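Local coordinates for protein BSU-2 beta-lactamase (Bacillus subtilis, PDB 6W5E) that probably hydrolyses the beta-lactam ring of penicillin-like antibiotics as a class D serine beta-lactamase of a Gram-positive bacterium, at residues M37-E42 with G48-H53. Sequence-based numbering, arbitrary orientation.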
loop_
_atom_site.group_PDB
_atom_site.type_symbol
_atom_site.label_atom_id
_atom_site.label_comp_id
_atom_site.label_asym_id
_atom_site.label_seq_id
_atom_site.Cartn_x
_atom_site.Cartn_y
_atom_site.Cartn_z
ATOM N N MET A 37 -22.835 -4.832 -1.895
ATOM C CA MET A 37 -22.358 -4.313 -0.620
ATOM C C MET A 37 -22.819 -2.880 -0.366
ATOM O O MET A 37 -23.228 -2.150 -1.270
ATOM C CB MET A 37 -20.834 -4.299 -0.564
ATOM C CG MET A 37 -20.159 -5.590 -0.906
ATOM S SD MET A 37 -18.388 -5.276 -1.037
ATOM C CE MET A 37 -17.988 -4.697 0.612
ATOM N N ASN A 38 -22.690 -2.467 0.894
ATOM C CA ASN A 38 -22.837 -1.072 1.286
ATOM C C ASN A 38 -21.894 -0.810 2.450
ATOM O O ASN A 38 -21.836 -1.612 3.384
ATOM C CB ASN A 38 -24.276 -0.781 1.721
ATOM C CG ASN A 38 -24.521 0.691 1.927
ATOM O OD1 ASN A 38 -24.157 1.253 2.960
ATOM N ND2 ASN A 38 -25.152 1.330 0.939
ATOM N N VAL A 39 -21.159 0.303 2.395
ATOM C CA VAL A 39 -20.201 0.644 3.445
ATOM C C VAL A 39 -20.405 2.071 3.953
ATOM O O VAL A 39 -19.521 2.626 4.614
ATOM C CB VAL A 39 -18.737 0.398 3.011
ATOM C CG1 VAL A 39 -18.543 -1.053 2.577
ATOM C CG2 VAL A 39 -18.330 1.360 1.901
ATOM N N ASP A 40 -21.568 2.671 3.658
ATOM C CA ASP A 40 -21.819 4.065 4.032
ATOM C C ASP A 40 -21.485 4.330 5.492
ATOM O O ASP A 40 -20.891 5.362 5.827
ATOM C CB ASP A 40 -23.294 4.417 3.837
ATOM C CG ASP A 40 -23.697 4.552 2.392
ATOM O OD1 ASP A 40 -22.874 4.322 1.486
ATOM O OD2 ASP A 40 -24.878 4.884 2.170
ATOM N N ASP A 41 -21.890 3.430 6.394
ATOM C CA ASP A 41 -21.781 3.810 7.800
ATOM C C ASP A 41 -20.357 3.753 8.336
ATOM O O ASP A 41 -20.111 4.230 9.447
ATOM C CB ASP A 41 -22.790 3.085 8.708
ATOM C CG ASP A 41 -22.533 1.602 8.859
ATOM O OD1 ASP A 41 -21.481 1.078 8.448
ATOM O OD2 ASP A 41 -23.433 0.944 9.423
ATOM N N GLU A 42 -19.413 3.222 7.566
ATOM C CA GLU A 42 -18.014 3.297 7.950
ATOM C C GLU A 42 -17.434 4.683 7.721
ATOM O O GLU A 42 -16.373 4.993 8.272
ATOM C CB GLU A 42 -17.194 2.301 7.136
ATOM C CG GLU A 42 -17.604 0.858 7.307
ATOM C CD GLU A 42 -17.218 0.282 8.644
ATOM O OE1 GLU A 42 -16.313 0.827 9.309
ATOM O OE2 GLU A 42 -17.803 -0.755 9.009
ATOM N N GLY A 48 -14.005 9.983 2.688
ATOM C CA GLY A 48 -13.194 8.841 2.304
ATOM C C GLY A 48 -13.770 8.073 1.138
ATOM O O GLY A 48 -14.884 8.333 0.675
ATOM N N THR A 49 -12.986 7.098 0.674
ATOM C CA THR A 49 -13.392 6.197 -0.394
ATOM C C THR A 49 -12.926 4.784 -0.057
ATOM O O THR A 49 -11.953 4.588 0.677
ATOM C CB THR A 49 -12.859 6.680 -1.753
ATOM O OG1 THR A 49 -13.272 5.792 -2.793
ATOM C CG2 THR A 49 -11.344 6.753 -1.740
ATOM N N PHE A 50 -13.656 3.798 -0.572
ATOM C CA PHE A 50 -13.314 2.392 -0.398
ATOM C C PHE A 50 -13.563 1.683 -1.718
ATOM O O PHE A 50 -14.615 1.869 -2.338
ATOM C CB PHE A 50 -14.188 1.748 0.691
ATOM C CG PHE A 50 -13.994 0.259 0.826
ATOM C CD1 PHE A 50 -12.865 -0.253 1.454
ATOM C CD2 PHE A 50 -14.947 -0.624 0.345
ATOM C CE1 PHE A 50 -12.694 -1.610 1.584
ATOM C CE2 PHE A 50 -14.778 -1.993 0.478
ATOM C CZ PHE A 50 -13.657 -2.484 1.099
ATOM N N ILE A 51 -12.595 0.869 -2.135
ATOM C CA ILE A 51 -12.668 0.113 -3.380
ATOM C C ILE A 51 -12.369 -1.343 -3.073
ATOM O O ILE A 51 -11.384 -1.640 -2.389
ATOM C CB ILE A 51 -11.661 0.640 -4.417
ATOM C CG1 ILE A 51 -11.853 2.140 -4.647
ATOM C CG2 ILE A 51 -11.814 -0.152 -5.707
ATOM C CD1 ILE A 51 -10.614 2.834 -5.114
ATOM N N LEU A 52 -13.208 -2.251 -3.578
ATOM C CA LEU A 52 -13.007 -3.685 -3.381
ATOM C C LEU A 52 -13.179 -4.388 -4.716
ATOM O O LEU A 52 -14.237 -4.280 -5.348
ATOM C CB LEU A 52 -13.980 -4.253 -2.343
ATOM C CG LEU A 52 -13.689 -5.690 -1.896
ATOM C CD1 LEU A 52 -12.334 -5.778 -1.196
ATOM C CD2 LEU A 52 -14.811 -6.211 -1.001
ATOM N N HIS A 53 -12.145 -5.106 -5.143
ATOM C CA HIS A 53 -12.159 -5.825 -6.408
ATOM C C HIS A 53 -12.126 -7.329 -6.163
ATOM O O HIS A 53 -11.210 -7.834 -5.508
ATOM C CB HIS A 53 -10.974 -5.435 -7.289
ATOM C CG HIS A 53 -10.937 -6.170 -8.592
ATOM N ND1 HIS A 53 -11.700 -5.794 -9.675
ATOM C CD2 HIS A 53 -10.271 -7.289 -8.967
ATOM C CE1 HIS A 53 -11.487 -6.634 -10.671
ATOM N NE2 HIS A 53 -10.627 -7.552 -10.267
#
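Met37 and Val39 pass over one face of residues 48-53 of strand 48-54 with the backbones well separated, the CA atoms of Val39 and Phe50 being 8.1 Å apart and those of Met37 and Leu52 9.8 Å, a spacing filled by apolar side chains. Met37 suits the gap because it is long and flexible: SD lies 3.7 Å from Leu52 CD2, and CE, turned aside by the bend at chi3 (61°), touches that methyl as well and reaches Phe50 CE2 at 4.2 Å. One thioether thus serves two neighbours, crossing each roughly at a right angle. Val39, short and branched, meets the ring obliquely with CG2, 4.2 Å from Phe50 CD2.

Phe50 and Leu52 point to this face because alternate residues of a strand share a side; Thr49 points to the other, which packs on helix 172-184. The strand belongs to the central antiparallel sheet of the serine beta-lactamase/transpeptidase fold, between strands 59-63 and 236-244, and residues 37-39 help cover the face that Phe50 and Leu52 point to, with Tyr262 also packing on Met37.

Asn38, between the two apolar residues, faces outward, and its OD1 accepts from Asp40 N at 3.0 Å, an Asx turn leading into the 3-10 segment 40-42; Lys261 forms salt bridges with Asp41 and Glu42.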